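Local structure of PFC0360w protein (Plasmodium falciparum, 3NI8) at residues Glu54-Lys62 with Leu71-Lys79; Glu85-Asn93 with Val132-Trp140. The protein belongs to the AHA1 family and probably activates the ATPase of the chaperone Hsp90, as its relatives do. One frame throughout, in Å; residues are numbered along the deposited sequence.

Contact 1 of 2, residues Glu54-Lys62 with Leu71-Lys79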
ATOM      1  N   GLU A  54      -6.926  -7.756   7.178  1.00 34.22           N
ATOM      2  CA  GLU A  54      -6.302  -8.457   8.299  1.00 34.35           C
ATOM      3  C   GLU A  54      -4.802  -8.119   8.333  1.00 33.72           C
ATOM      4  O   GLU A  54      -4.135  -8.078   7.286  1.00 33.31           O
ATOM      5  CB  GLU A  54      -6.533  -9.977   8.219  1.00 34.78           C
ATOM      6  CG  GLU A  54      -7.995 -10.426   8.481  1.00 37.73           C
ATOM      7  CD  GLU A  54      -8.249 -11.931   8.210  1.00 42.54           C
ATOM      8  OE1 GLU A  54      -7.441 -12.605   7.523  1.00 43.20           O
ATOM      9  OE2 GLU A  54      -9.286 -12.445   8.683  1.00 44.50           O
ATOM     10  N   VAL A  55      -4.295  -7.872   9.540  1.00 32.72           N
ATOM     11  CA  VAL A  55      -2.958  -7.329   9.740  1.00 31.86           C
ATOM     12  C   VAL A  55      -2.324  -7.955  10.968  1.00 31.31           C
ATOM     13  O   VAL A  55      -2.842  -7.820  12.081  1.00 30.86           O
ATOM     14  CB  VAL A  55      -2.984  -5.758   9.920  1.00 31.99           C
ATOM     15  CG1 VAL A  55      -1.701  -5.248  10.555  1.00 32.51           C
ATOM     16  CG2 VAL A  55      -3.203  -5.053   8.609  1.00 30.68           C
ATOM     17  N   ASP A  56      -1.209  -8.649  10.759  1.00 31.00           N
ATOM     18  CA  ASP A  56      -0.347  -9.070  11.853  1.00 30.63           C
ATOM     19  C   ASP A  56       0.902  -8.202  11.736  1.00 30.41           C
ATOM     20  O   ASP A  56       1.834  -8.526  10.981  1.00 30.42           O
ATOM     21  CB  ASP A  56      -0.033 -10.561  11.750  1.00 30.61           C
ATOM     22  CG  ASP A  56       0.893 -11.056  12.851  1.00 33.27           C
ATOM     23  OD1 ASP A  56       1.040 -10.398  13.918  1.00 37.68           O
ATOM     24  OD2 ASP A  56       1.498 -12.128  12.650  1.00 34.56           O
ATOM     25  N   LEU A  57       0.902  -7.078  12.460  1.00 29.60           N
ATOM     26  CA  LEU A  57       1.946  -6.057  12.291  1.00 29.09           C
ATOM     27  C   LEU A  57       3.280  -6.385  12.967  1.00 29.48           C
ATOM     28  O   LEU A  57       3.582  -5.914  14.080  1.00 29.45           O
ATOM     29  CB  LEU A  57       1.437  -4.674  12.682  1.00 28.15           C
ATOM     30  CG  LEU A  57       2.345  -3.485  12.394  1.00 26.87           C
ATOM     31  CD1 LEU A  57       2.454  -3.297  10.903  1.00 23.53           C
ATOM     32  CD2 LEU A  57       1.807  -2.223  13.118  1.00 22.56           C
ATOM     33  N   LYS A  58       4.077  -7.194  12.270  1.00 29.44           N
ATOM     34  CA  LYS A  58       5.427  -7.569  12.733  1.00 29.91           C
ATOM     35  C   LYS A  58       6.273  -8.028  11.529  1.00 29.22           C
ATOM     36  O   LYS A  58       5.720  -8.381  10.483  1.00 29.19           O
ATOM     37  CB  LYS A  58       5.361  -8.648  13.836  1.00 29.93           C
ATOM     38  CG  LYS A  58       5.112 -10.079  13.326  1.00 32.31           C
ATOM     39  CD  LYS A  58       4.833 -11.026  14.478  1.00 36.61           C
ATOM     40  CE  LYS A  58       4.521 -12.432  13.993  1.00 38.85           C
ATOM     41  NZ  LYS A  58       5.712 -13.292  14.129  1.00 42.01           N
ATOM     42  N   VAL A  59       7.598  -7.983  11.657  1.00 28.67           N
ATOM     43  CA  VAL A  59       8.472  -8.426  10.572  1.00 28.07           C
ATOM     44  C   VAL A  59       8.182  -9.912  10.340  1.00 27.91           C
ATOM     45  O   VAL A  59       8.234 -10.705  11.279  1.00 28.00           O
ATOM     46  CB  VAL A  59       9.973  -8.148  10.887  1.00 28.41           C
ATOM     47  CG1 VAL A  59      10.917  -8.885   9.894  1.00 27.68           C
ATOM     48  CG2 VAL A  59      10.253  -6.625  10.911  1.00 27.23           C
ATOM     49  N   GLY A  60       7.823 -10.273   9.107  1.00 27.23           N
ATOM     50  CA  GLY A  60       7.368 -11.630   8.806  1.00 26.80           C
ATOM     51  C   GLY A  60       5.864 -11.832   8.999  1.00 27.07           C
ATOM     52  O   GLY A  60       5.333 -12.930   8.733  1.00 26.96           O
ATOM     53  N   GLY A  61       5.174 -10.786   9.470  1.00 26.15           N
ATOM     54  CA  GLY A  61       3.740 -10.861   9.731  1.00 25.53           C
ATOM     55  C   GLY A  61       2.969 -10.724   8.430  1.00 25.75           C
ATOM     56  O   GLY A  61       3.347  -9.948   7.542  1.00 25.41           O
ATOM     57  N   LYS A  62       1.885 -11.481   8.318  1.00 25.36           N
ATOM     58  CA  LYS A  62       1.071 -11.453   7.123  1.00 26.08           C
ATOM     59  C   LYS A  62       0.057 -10.321   7.147  1.00 25.37           C
ATOM     60  O   LYS A  62      -0.234  -9.730   8.195  1.00 24.44           O
ATOM     61  CB  LYS A  62       0.378 -12.803   6.901  1.00 26.72           C
ATOM     62  CG  LYS A  62       1.310 -13.862   6.319  1.00 30.67           C
ATOM     63  CD  LYS A  62       0.727 -15.245   6.513  1.00 37.30           C
ATOM     64  CE  LYS A  62       1.500 -16.330   5.740  1.00 40.47           C
ATOM     65  NZ  LYS A  62       0.896 -17.672   6.098  1.00 41.72           N
ATOM     66  N   LEU A  71      -2.677 -10.063  -0.885  1.00 24.90           N
ATOM     67  CA  LEU A  71      -1.940 -10.551   0.280  1.00 24.82           C
ATOM     68  C   LEU A  71      -0.475 -10.165   0.252  1.00 24.47           C
ATOM     69  O   LEU A  71       0.066  -9.757  -0.779  1.00 24.72           O
ATOM     70  CB  LEU A  71      -2.115 -12.050   0.512  1.00 24.78           C
ATOM     71  CG  LEU A  71      -1.693 -13.118  -0.496  1.00 26.48           C
ATOM     72  CD1 LEU A  71      -1.578 -14.496   0.229  1.00 27.51           C
ATOM     73  CD2 LEU A  71      -2.702 -13.186  -1.628  1.00 25.77           C
ATOM     74  N   GLY A  72       0.147 -10.251   1.410  1.00 23.73           N
ATOM     75  CA  GLY A  72       1.502  -9.840   1.552  1.00 23.58           C
ATOM     76  C   GLY A  72       2.030 -10.177   2.920  1.00 23.67           C
ATOM     77  O   GLY A  72       1.455 -10.977   3.646  1.00 23.70           O
ATOM     78  N   GLU A  73       3.150  -9.556   3.239  1.00 24.30           N
ATOM     79  CA  GLU A  73       3.939  -9.840   4.412  1.00 24.85           C
ATOM     80  C   GLU A  73       4.853  -8.634   4.659  1.00 24.53           C
ATOM     81  O   GLU A  73       5.500  -8.124   3.739  1.00 24.90           O
ATOM     82  CB  GLU A  73       4.750 -11.103   4.172  1.00 25.19           C
ATOM     83  CG  GLU A  73       5.888 -11.355   5.166  1.00 29.56           C
ATOM     84  CD  GLU A  73       6.672 -12.630   4.853  1.00 34.32           C
ATOM     85  OE1 GLU A  73       7.808 -12.787   5.392  1.00 37.82           O
ATOM     86  OE2 GLU A  73       6.154 -13.467   4.067  1.00 34.77           O
ATOM     87  N   PHE A  74       4.841  -8.148   5.891  1.00 24.19           N
ATOM     88  CA  PHE A  74       5.722  -7.061   6.312  1.00 24.27           C
ATOM     89  C   PHE A  74       7.147  -7.563   6.444  1.00 24.01           C
ATOM     90  O   PHE A  74       7.389  -8.586   7.086  1.00 24.02           O
ATOM     91  CB  PHE A  74       5.258  -6.473   7.654  1.00 24.06           C
ATOM     92  CG  PHE A  74       3.849  -5.917   7.631  1.00 23.79           C
ATOM     93  CD1 PHE A  74       3.559  -4.752   6.938  1.00 22.49           C
ATOM     94  CD2 PHE A  74       2.819  -6.553   8.338  1.00 24.56           C
ATOM     95  CE1 PHE A  74       2.256  -4.220   6.928  1.00 22.35           C
ATOM     96  CE2 PHE A  74       1.499  -6.032   8.337  1.00 23.84           C
ATOM     97  CZ  PHE A  74       1.225  -4.859   7.634  1.00 22.87           C
ATOM     98  N   THR A  75       8.087  -6.851   5.829  1.00 24.58           N
ATOM     99  CA  THR A  75       9.501  -7.276   5.840  1.00 24.83           C
ATOM    100  C   THR A  75      10.396  -6.235   6.492  1.00 25.81           C
ATOM    101  O   THR A  75      11.543  -6.528   6.826  1.00 27.15           O
ATOM    102  CB  THR A  75      10.038  -7.672   4.434  1.00 24.38           C
ATOM    103  OG1 THR A  75      10.108  -6.525   3.588  1.00 23.09           O
ATOM    104  CG2 THR A  75       9.145  -8.716   3.765  1.00 23.48           C
ATOM    105  N   GLU A  76       9.858  -5.033   6.699  1.00 26.19           N
ATOM    106  CA  GLU A  76      10.548  -3.966   7.429  1.00 26.17           C
ATOM    107  C   GLU A  76       9.543  -2.961   7.994  1.00 25.75           C
ATOM    108  O   GLU A  76       8.733  -2.364   7.267  1.00 25.58           O
ATOM    109  CB  GLU A  76      11.565  -3.242   6.535  1.00 26.10           C
ATOM    110  CG  GLU A  76      12.562  -2.352   7.335  1.00 28.49           C
ATOM    111  CD  GLU A  76      13.321  -1.326   6.479  1.00 29.20           C
ATOM    112  OE1 GLU A  76      13.803  -1.657   5.369  1.00 28.59           O
ATOM    113  OE2 GLU A  76      13.431  -0.168   6.931  1.00 31.29           O
ATOM    114  N   ILE A  77       9.596  -2.782   9.303  1.00 25.80           N
ATOM    115  CA  ILE A  77       8.732  -1.814   9.982  1.00 25.30           C
ATOM    116  C   ILE A  77       9.572  -0.851  10.785  1.00 25.31           C
ATOM    117  O   ILE A  77       9.971  -1.166  11.913  1.00 24.63           O
ATOM    118  CB  ILE A  77       7.676  -2.475  10.900  1.00 25.03           C
ATOM    119  CG1 ILE A  77       6.735  -3.368  10.085  1.00 23.69           C
ATOM    120  CG2 ILE A  77       6.860  -1.389  11.593  1.00 24.60           C
ATOM    121  CD1 ILE A  77       6.095  -4.445  10.879  1.00 20.68           C
ATOM    122  N   THR A  78       9.835   0.310  10.177  1.00 25.90           N
ATOM    123  CA  THR A  78      10.569   1.407  10.809  1.00 26.69           C
ATOM    124  C   THR A  78       9.601   2.562  11.092  1.00 26.98           C
ATOM    125  O   THR A  78       9.469   3.486  10.289  1.00 27.29           O
ATOM    126  CB  THR A  78      11.730   1.905   9.909  1.00 27.31           C
ATOM    127  OG1 THR A  78      12.389   0.789   9.285  1.00 27.90           O
ATOM    128  CG2 THR A  78      12.760   2.722  10.730  1.00 27.41           C
ATOM    129  N   LYS A  79       8.905   2.483  12.220  1.00 27.54           N
ATOM    130  CA  LYS A  79       7.888   3.469  12.617  1.00 28.39           C
ATOM    131  C   LYS A  79       8.491   4.810  13.025  1.00 28.49           C
ATOM    132  O   LYS A  79       9.444   4.812  13.823  1.00 28.91           O
ATOM    133  CB  LYS A  79       7.078   2.928  13.806  1.00 28.58           C
ATOM    134  CG  LYS A  79       5.871   3.804  14.227  1.00 29.28           C
ATOM    135  CD  LYS A  79       4.879   3.003  15.071  1.00 29.59           C
ATOM    136  CE  LYS A  79       3.820   3.893  15.731  1.00 29.86           C
ATOM    137  NZ  LYS A  79       2.776   3.007  16.346  1.00 29.40           N
TER
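Gly60 and Gly61 pair with Phe74 through two backbone hydrogen bonds, which lay the end of the 54-62 segment antiparallel along strand 70-78. The sheet is the antiparallel sheet of an AHA1-type SRPBCC fold, and a type II turn from Lys58 to Gly61 leads the chain into it. Gly60 N donates to Phe74 O at 2.7 Å, and Phe74 N donates to Gly61 O at 2.9 Å. Lys62 and Glu73 follow as a non-hydrogen-bonded pair. Gly60 takes a positive phi of 88° at the third position of the turn.

The Phe74 ring fills the bend of the 54-62 segment. Its CG lies anti to its own carbonyl carbon (chi1 -59°), and this places the ring beneath Leu57. Leu57 CD1 sits over one face in a CH-pi contact, 3.9 Å from the centroid of the Phe74 ring. Asp56 O and Lys58 O approach the edge of the ring near its plane. Val55 CG1 packs against Phe74 CE2 and CZ, and the two side chains cross at about a right angle. Beyond the segments, Phe63 meets the same ring, and Val55 reaches Ala41 and Leu44 of helix 41-47. Glu73 extends its chain past Gly60, while its OE2 forms a salt bridge with Lys86. At the far end, Ile77 CD1 touches Leu57 CD1 at 3.8 Å and rests 3.6 Å from Lys58 C.

Contact 2 of 2, residues Glu85-Asn93 with Val132-Trp140; sequences EKWKFRDWN and VLERCKNGW. With IPA (isopropyl alcohol), chain B.
The C-terminal helix packs across the antiparallel sheet here, as in other SRPBCC folds: helix 132-150 meets strand 82-89 and the type I turn from Phe89 to Trp92. The axes of strand 85-89 and helix 132-140 come within 10.8 Å, at 106°.

Arg135 bends at chi3 (72°), which turns its guanidinium back flat over one face of the Phe89 ring. The planes are 26° apart, and Arg135 CZ lies 4.2 Å from the centroid of the Phe89 ring in a cation-pi contact. The same group forms a salt bridge with Asp91. Arg135 NH2 donates to Asp91 OD1 at 3.1 Å, in the guanidinium plane, on the syn side of the carboxylate but tilted out of the carboxylate plane. Arg135 NH1 lies 2.9 Å from Asp91 OD2, but that hydrogen bond is weak. Asn125 also donates to OD2.

Cys136 SG meets the edges of Phe89 and Trp92, 3.7 Å from Trp92 CZ2, and lies obliquely to Trp87. Val132 CG1 packs on Trp92. Trp140 CZ2 is 3.8 Å from Trp87 NE1, and Trp140 NE1 is hydrogen-bonded to His118.

Ring stacking and ion pairing together fix the guanidinium's orientation, and the Phe89 face is likely to stabilise its positive charge.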
ATOM      1  N   GLU A  85       7.193  -4.320   2.109  1.00 21.88           N
ATOM      2  CA  GLU A  85       6.283  -5.475   2.056  1.00 22.45           C
ATOM      3  C   GLU A  85       6.603  -6.368   0.883  1.00 22.45           C
ATOM      4  O   GLU A  85       7.011  -5.866  -0.160  1.00 22.28           O
ATOM      5  CB  GLU A  85       4.830  -4.998   1.884  1.00 22.12           C
ATOM      6  CG  GLU A  85       4.362  -4.069   3.002  1.00 22.69           C
ATOM      7  CD  GLU A  85       3.038  -3.407   2.714  1.00 23.12           C
ATOM      8  OE1 GLU A  85       2.478  -3.553   1.603  1.00 22.72           O
ATOM      9  OE2 GLU A  85       2.558  -2.710   3.616  1.00 24.26           O
ATOM     10  N   LYS A  86       6.420  -7.680   1.064  1.00 23.14           N
ATOM     11  CA  LYS A  86       6.040  -8.571  -0.054  1.00 24.25           C
ATOM     12  C   LYS A  86       4.536  -8.347  -0.276  1.00 24.09           C
ATOM     13  O   LYS A  86       3.794  -8.144   0.681  1.00 24.83           O
ATOM     14  CB  LYS A  86       6.282 -10.042   0.276  1.00 24.30           C
ATOM     15  CG  LYS A  86       7.681 -10.385   0.810  1.00 27.73           C
ATOM     16  CD  LYS A  86       8.261 -11.636   0.122  1.00 32.89           C
ATOM     17  CE  LYS A  86       7.542 -12.918   0.533  1.00 35.52           C
ATOM     18  NZ  LYS A  86       7.752 -13.135   1.994  1.00 39.54           N
ATOM     19  N   TRP A  87       4.087  -8.401  -1.519  1.00 24.22           N
ATOM     20  CA  TRP A  87       2.755  -7.930  -1.893  1.00 24.27           C
ATOM     21  C   TRP A  87       2.347  -8.570  -3.213  1.00 24.72           C
ATOM     22  O   TRP A  87       3.059  -8.446  -4.216  1.00 24.73           O
ATOM     23  CB  TRP A  87       2.820  -6.407  -2.070  1.00 23.95           C
ATOM     24  CG  TRP A  87       1.500  -5.645  -2.193  1.00 23.02           C
ATOM     25  CD1 TRP A  87       0.906  -4.874  -1.217  1.00 22.62           C
ATOM     26  CD2 TRP A  87       0.657  -5.532  -3.357  1.00 21.38           C
ATOM     27  NE1 TRP A  87      -0.251  -4.297  -1.701  1.00 22.61           N
ATOM     28  CE2 TRP A  87      -0.429  -4.677  -3.007  1.00 22.59           C
ATOM     29  CE3 TRP A  87       0.709  -6.061  -4.654  1.00 20.33           C
ATOM     30  CZ2 TRP A  87      -1.462  -4.348  -3.914  1.00 21.83           C
ATOM     31  CZ3 TRP A  87      -0.309  -5.737  -5.560  1.00 21.35           C
ATOM     32  CH2 TRP A  87      -1.384  -4.880  -5.182  1.00 21.78           C
ATOM     33  N   LYS A  88       1.198  -9.236  -3.222  1.00 25.39           N
ATOM     34  CA  LYS A  88       0.644  -9.784  -4.467  1.00 26.23           C
ATOM     35  C   LYS A  88      -0.885  -9.708  -4.483  1.00 26.20           C
ATOM     36  O   LYS A  88      -1.507  -9.587  -3.430  1.00 26.50           O
ATOM     37  CB  LYS A  88       1.117 -11.233  -4.700  1.00 26.06           C
ATOM     38  CG  LYS A  88       0.539 -12.237  -3.691  1.00 27.54           C
ATOM     39  CD  LYS A  88       1.187 -13.627  -3.747  1.00 29.18           C
ATOM     40  CE  LYS A  88       0.816 -14.376  -5.012  1.00 29.58           C
ATOM     41  NZ  LYS A  88       1.972 -15.213  -5.434  1.00 31.59           N
ATOM     42  N   PHE A  89      -1.468  -9.726  -5.682  1.00 26.81           N
ATOM     43  CA  PHE A  89      -2.862 -10.118  -5.869  1.00 27.47           C
ATOM     44  C   PHE A  89      -2.858 -11.645  -5.860  1.00 28.67           C
ATOM     45  O   PHE A  89      -1.893 -12.267  -6.326  1.00 28.64           O
ATOM     46  CB  PHE A  89      -3.394  -9.646  -7.212  1.00 27.12           C
ATOM     47  CG  PHE A  89      -3.719  -8.180  -7.281  1.00 25.68           C
ATOM     48  CD1 PHE A  89      -4.924  -7.689  -6.767  1.00 25.89           C
ATOM     49  CD2 PHE A  89      -2.859  -7.300  -7.929  1.00 24.38           C
ATOM     50  CE1 PHE A  89      -5.240  -6.332  -6.852  1.00 24.08           C
ATOM     51  CE2 PHE A  89      -3.162  -5.929  -8.027  1.00 24.66           C
ATOM     52  CZ  PHE A  89      -4.342  -5.443  -7.488  1.00 23.33           C
ATOM     53  N   ARG A  90      -3.915 -12.265  -5.339  1.00 29.63           N
ATOM     54  CA  ARG A  90      -3.903 -13.717  -5.220  1.00 30.68           C
ATOM     55  C   ARG A  90      -3.922 -14.445  -6.555  1.00 30.37           C
ATOM     56  O   ARG A  90      -3.678 -15.635  -6.605  1.00 30.67           O
ATOM     57  CB  ARG A  90      -4.997 -14.228  -4.281  1.00 31.25           C
ATOM     58  CG  ARG A  90      -6.391 -14.195  -4.810  1.00 34.84           C
ATOM     59  CD  ARG A  90      -7.323 -14.675  -3.704  1.00 42.17           C
ATOM     60  NE  ARG A  90      -8.681 -14.899  -4.190  1.00 48.38           N
ATOM     61  CZ  ARG A  90      -9.367 -16.026  -4.005  1.00 51.42           C
ATOM     62  NH1 ARG A  90      -8.832 -17.037  -3.312  1.00 52.59           N
ATOM     63  NH2 ARG A  90     -10.597 -16.135  -4.499  1.00 51.97           N
ATOM     64  N   ASP A  91      -4.191 -13.718  -7.633  1.00 30.53           N
ATOM     65  CA  ASP A  91      -4.299 -14.322  -8.948  1.00 30.43           C
ATOM     66  C   ASP A  91      -2.971 -14.331  -9.720  1.00 30.63           C
ATOM     67  O   ASP A  91      -2.907 -14.860 -10.835  1.00 30.39           O
ATOM     68  CB  ASP A  91      -5.400 -13.648  -9.757  1.00 29.94           C
ATOM     69  CG  ASP A  91      -5.054 -12.242 -10.132  1.00 31.13           C
ATOM     70  OD1 ASP A  91      -4.964 -11.388  -9.232  1.00 33.69           O
ATOM     71  OD2 ASP A  91      -4.879 -11.973 -11.333  1.00 32.19           O
ATOM     72  N   TRP A  92      -1.926 -13.752  -9.126  1.00 30.69           N
ATOM     73  CA  TRP A  92      -0.569 -13.882  -9.645  1.00 31.43           C
ATOM     74  C   TRP A  92      -0.066 -15.316  -9.434  1.00 32.52           C
ATOM     75  O   TRP A  92      -0.626 -16.072  -8.630  1.00 32.92           O
ATOM     76  CB  TRP A  92       0.377 -12.919  -8.924  1.00 30.83           C
ATOM     77  CG  TRP A  92       0.173 -11.493  -9.228  1.00 29.39           C
ATOM     78  CD1 TRP A  92      -0.767 -10.951 -10.056  1.00 28.82           C
ATOM     79  CD2 TRP A  92       0.892 -10.394  -8.664  1.00 28.88           C
ATOM     80  NE1 TRP A  92      -0.670  -9.579 -10.057  1.00 28.58           N
ATOM     81  CE2 TRP A  92       0.345  -9.210  -9.209  1.00 28.96           C
ATOM     82  CE3 TRP A  92       1.952 -10.289  -7.760  1.00 27.74           C
ATOM     83  CZ2 TRP A  92       0.838  -7.936  -8.885  1.00 27.03           C
ATOM     84  CZ3 TRP A  92       2.430  -9.017  -7.428  1.00 26.61           C
ATOM     85  CH2 TRP A  92       1.877  -7.864  -7.995  1.00 25.24           C
ATOM     86  N   ASN A  93       1.007 -15.675 -10.132  1.00 33.68           N
ATOM     87  CA  ASN A  93       1.651 -16.966  -9.927  1.00 34.79           C
ATOM     88  C   ASN A  93       1.951 -17.173  -8.472  1.00 35.96           C
ATOM     89  O   ASN A  93       2.290 -16.216  -7.768  1.00 36.36           O
ATOM     90  CB  ASN A  93       2.943 -17.061 -10.726  1.00 34.37           C
ATOM     91  CG  ASN A  93       2.694 -17.331 -12.178  1.00 34.38           C
ATOM     92  OD1 ASN A  93       2.053 -18.334 -12.537  1.00 33.87           O
ATOM     93  ND2 ASN A  93       3.190 -16.439 -13.038  1.00 33.04           N
ATOM     94  N   VAL A 132      -0.912  -6.033 -15.607  1.00 27.52           N
ATOM     95  CA  VAL A 132      -0.761  -6.106 -14.154  1.00 26.95           C
ATOM     96  C   VAL A 132      -0.292  -4.792 -13.550  1.00 27.52           C
ATOM     97  O   VAL A 132      -0.753  -4.401 -12.465  1.00 27.94           O
ATOM     98  CB  VAL A 132       0.184  -7.250 -13.717  1.00 26.80           C
ATOM     99  CG1 VAL A 132       0.298  -7.292 -12.213  1.00 25.60           C
ATOM    100  CG2 VAL A 132      -0.319  -8.602 -14.250  1.00 25.17           C
ATOM    101  N   LEU A 133       0.629  -4.120 -14.236  1.00 27.59           N
ATOM    102  CA  LEU A 133       1.195  -2.880 -13.721  1.00 28.23           C
ATOM    103  C   LEU A 133       0.110  -1.810 -13.562  1.00 28.13           C
ATOM    104  O   LEU A 133       0.001  -1.216 -12.506  1.00 27.98           O
ATOM    105  CB  LEU A 133       2.394  -2.373 -14.558  1.00 28.32           C
ATOM    106  CG  LEU A 133       3.085  -1.072 -14.069  1.00 29.93           C
ATOM    107  CD1 LEU A 133       4.510  -0.961 -14.585  1.00 32.19           C
ATOM    108  CD2 LEU A 133       2.337   0.229 -14.407  1.00 28.60           C
ATOM    109  N   GLU A 134      -0.686  -1.538 -14.598  0.50 28.76           N
ATOM    110  CA  GLU A 134      -1.768  -0.536 -14.453  0.50 28.98           C
ATOM    111  C   GLU A 134      -2.765  -0.935 -13.355  0.50 28.69           C
ATOM    112  O   GLU A 134      -3.244  -0.077 -12.605  0.50 28.99           O
ATOM    113  CB  GLU A 134      -2.493  -0.226 -15.771  0.50 29.05           C
ATOM    114  CG  GLU A 134      -1.800   0.825 -16.671  0.50 30.80           C
ATOM    115  CD  GLU A 134      -1.658   2.225 -16.030  0.50 32.36           C
ATOM    116  OE1 GLU A 134      -0.606   2.878 -16.262  0.50 31.81           O
ATOM    117  OE2 GLU A 134      -2.587   2.673 -15.313  0.50 31.00           O
ATOM    118  N   ARG A 135      -3.048  -2.228 -13.237  1.00 28.13           N
ATOM    119  CA  ARG A 135      -3.954  -2.696 -12.194  1.00 28.01           C
ATOM    120  C   ARG A 135      -3.440  -2.347 -10.791  1.00 27.71           C
ATOM    121  O   ARG A 135      -4.204  -1.864  -9.955  1.00 28.08           O
ATOM    122  CB  ARG A 135      -4.210  -4.211 -12.369  1.00 28.03           C
ATOM    123  CG  ARG A 135      -5.020  -4.860 -11.275  1.00 29.74           C
ATOM    124  CD  ARG A 135      -5.752  -6.097 -11.762  1.00 32.17           C
ATOM    125  NE  ARG A 135      -4.853  -7.214 -12.014  1.00 32.83           N
ATOM    126  CZ  ARG A 135      -4.787  -8.320 -11.277  1.00 32.73           C
ATOM    127  NH1 ARG A 135      -3.905  -9.267 -11.622  1.00 32.67           N
ATOM    128  NH2 ARG A 135      -5.586  -8.488 -10.212  1.00 28.16           N
ATOM    129  N   CYS A 136      -2.146  -2.564 -10.543  1.00 27.51           N
ATOM    130  CA  CYS A 136      -1.495  -2.105  -9.305  1.00 26.81           C
ATOM    131  C   CYS A 136      -1.545  -0.584  -9.122  1.00 26.47           C
ATOM    132  O   CYS A 136      -1.820  -0.098  -8.018  1.00 26.64           O
ATOM    133  CB  CYS A 136      -0.037  -2.562  -9.249  1.00 27.07           C
ATOM    134  SG  CYS A 136       0.220  -4.340  -9.281  1.00 27.20           S
ATOM    135  N   LYS A 137      -1.275   0.150 -10.198  1.00 25.85           N
ATOM    136  CA  LYS A 137      -1.230   1.615 -10.171  1.00 26.35           C
ATOM    137  C   LYS A 137      -2.631   2.267 -10.000  1.00 26.49           C
ATOM    138  O   LYS A 137      -2.784   3.168  -9.167  1.00 26.31           O
ATOM    139  CB  LYS A 137      -0.525   2.133 -11.426  1.00 26.34           C
ATOM    140  CG  LYS A 137      -0.222   3.617 -11.411  1.00 28.54           C
ATOM    141  CD  LYS A 137       0.612   4.023 -12.600  1.00 31.24           C
ATOM    142  CE  LYS A 137       1.308   5.356 -12.314  1.00 35.39           C
ATOM    143  NZ  LYS A 137       2.581   5.556 -13.109  1.00 36.34           N
ATOM    144  N   ASN A 138      -3.634   1.820 -10.771  1.00 25.96           N
ATOM    145  CA  ASN A 138      -5.016   2.247 -10.550  1.00 26.12           C
ATOM    146  C   ASN A 138      -5.505   1.897  -9.144  1.00 25.79           C
ATOM    147  O   ASN A 138      -6.185   2.694  -8.519  1.00 25.62           O
ATOM    148  CB  ASN A 138      -5.985   1.657 -11.588  1.00 26.71           C
ATOM    149  CG  ASN A 138      -5.726   2.159 -13.013  1.00 27.32           C
ATOM    150  OD1 ASN A 138      -4.945   3.084 -13.240  1.00 26.47           O
ATOM    151  ND2 ASN A 138      -6.385   1.527 -13.980  1.00 26.68           N
ATOM    152  N   GLY A 139      -5.147   0.713  -8.641  1.00 25.78           N
ATOM    153  CA  GLY A 139      -5.420   0.347  -7.235  1.00 25.41           C
ATOM    154  C   GLY A 139      -4.949   1.384  -6.209  1.00 25.43           C
ATOM    155  O   GLY A 139      -5.661   1.700  -5.252  1.00 25.92           O
ATOM    156  N   TRP A 140      -3.742   1.917  -6.396  1.00 24.90           N
ATOM    157  CA  TRP A 140      -3.224   2.913  -5.468  1.00 24.53           C
ATOM    158  C   TRP A 140      -3.848   4.290  -5.694  1.00 25.00           C
ATOM    159  O   TRP A 140      -4.328   4.896  -4.749  1.00 24.94           O
ATOM    160  CB  TRP A 140      -1.694   3.008  -5.525  1.00 23.77           C
ATOM    161  CG  TRP A 140      -0.954   1.770  -5.072  1.00 21.22           C
ATOM    162  CD1 TRP A 140      -0.205   0.938  -5.855  1.00 19.69           C
ATOM    163  CD2 TRP A 140      -0.869   1.245  -3.731  1.00 18.75           C
ATOM    164  NE1 TRP A 140       0.340  -0.078  -5.088  1.00 20.21           N
ATOM    165  CE2 TRP A 140      -0.043   0.088  -3.785  1.00 18.25           C
ATOM    166  CE3 TRP A 140      -1.395   1.645  -2.499  1.00 17.36           C
ATOM    167  CZ2 TRP A 140       0.265  -0.676  -2.656  1.00 17.54           C
ATOM    168  CZ3 TRP A 140      -1.095   0.887  -1.370  1.00 18.39           C
ATOM    169  CH2 TRP A 140      -0.259  -0.264  -1.455  1.00 18.98           C
TER
HETATM  170  C1  IPA B 159      -1.165  -3.268   4.208  1.00 28.26           C
HETATM  171  C2  IPA B 159      -0.376  -2.477   3.158  1.00 28.45           C
HETATM  172  C3  IPA B 159      -1.190  -1.962   1.970  1.00 26.51           C
HETATM  173  O2  IPA B 159       0.325  -1.432   3.783  1.00 29.74           O

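In the fold
Contacts 1 and 2 follow in series along the chain, and their centres are about 17 Å apart. They share one antiparallel sheet. Strand 70-78 of contact 1 and strand 82-89 of contact 2 are consecutive in the chain and neighbours in the sheet. Contact 1 brings the loop between strands 54-55 and 62-65, at one edge of the sheet, against strand 70-78, whereas contact 2 brings the C-terminal helix onto strand 82-89. The two touch directly: Leu71 O and Lys88 N, 2.7 Å apart, probably form a hydrogen bond, and Phe74 CE1 packs 3.7 Å from Glu85 OE2. The strand pair therefore connects the outer part of the sheet with the helix-packed core within a single domain.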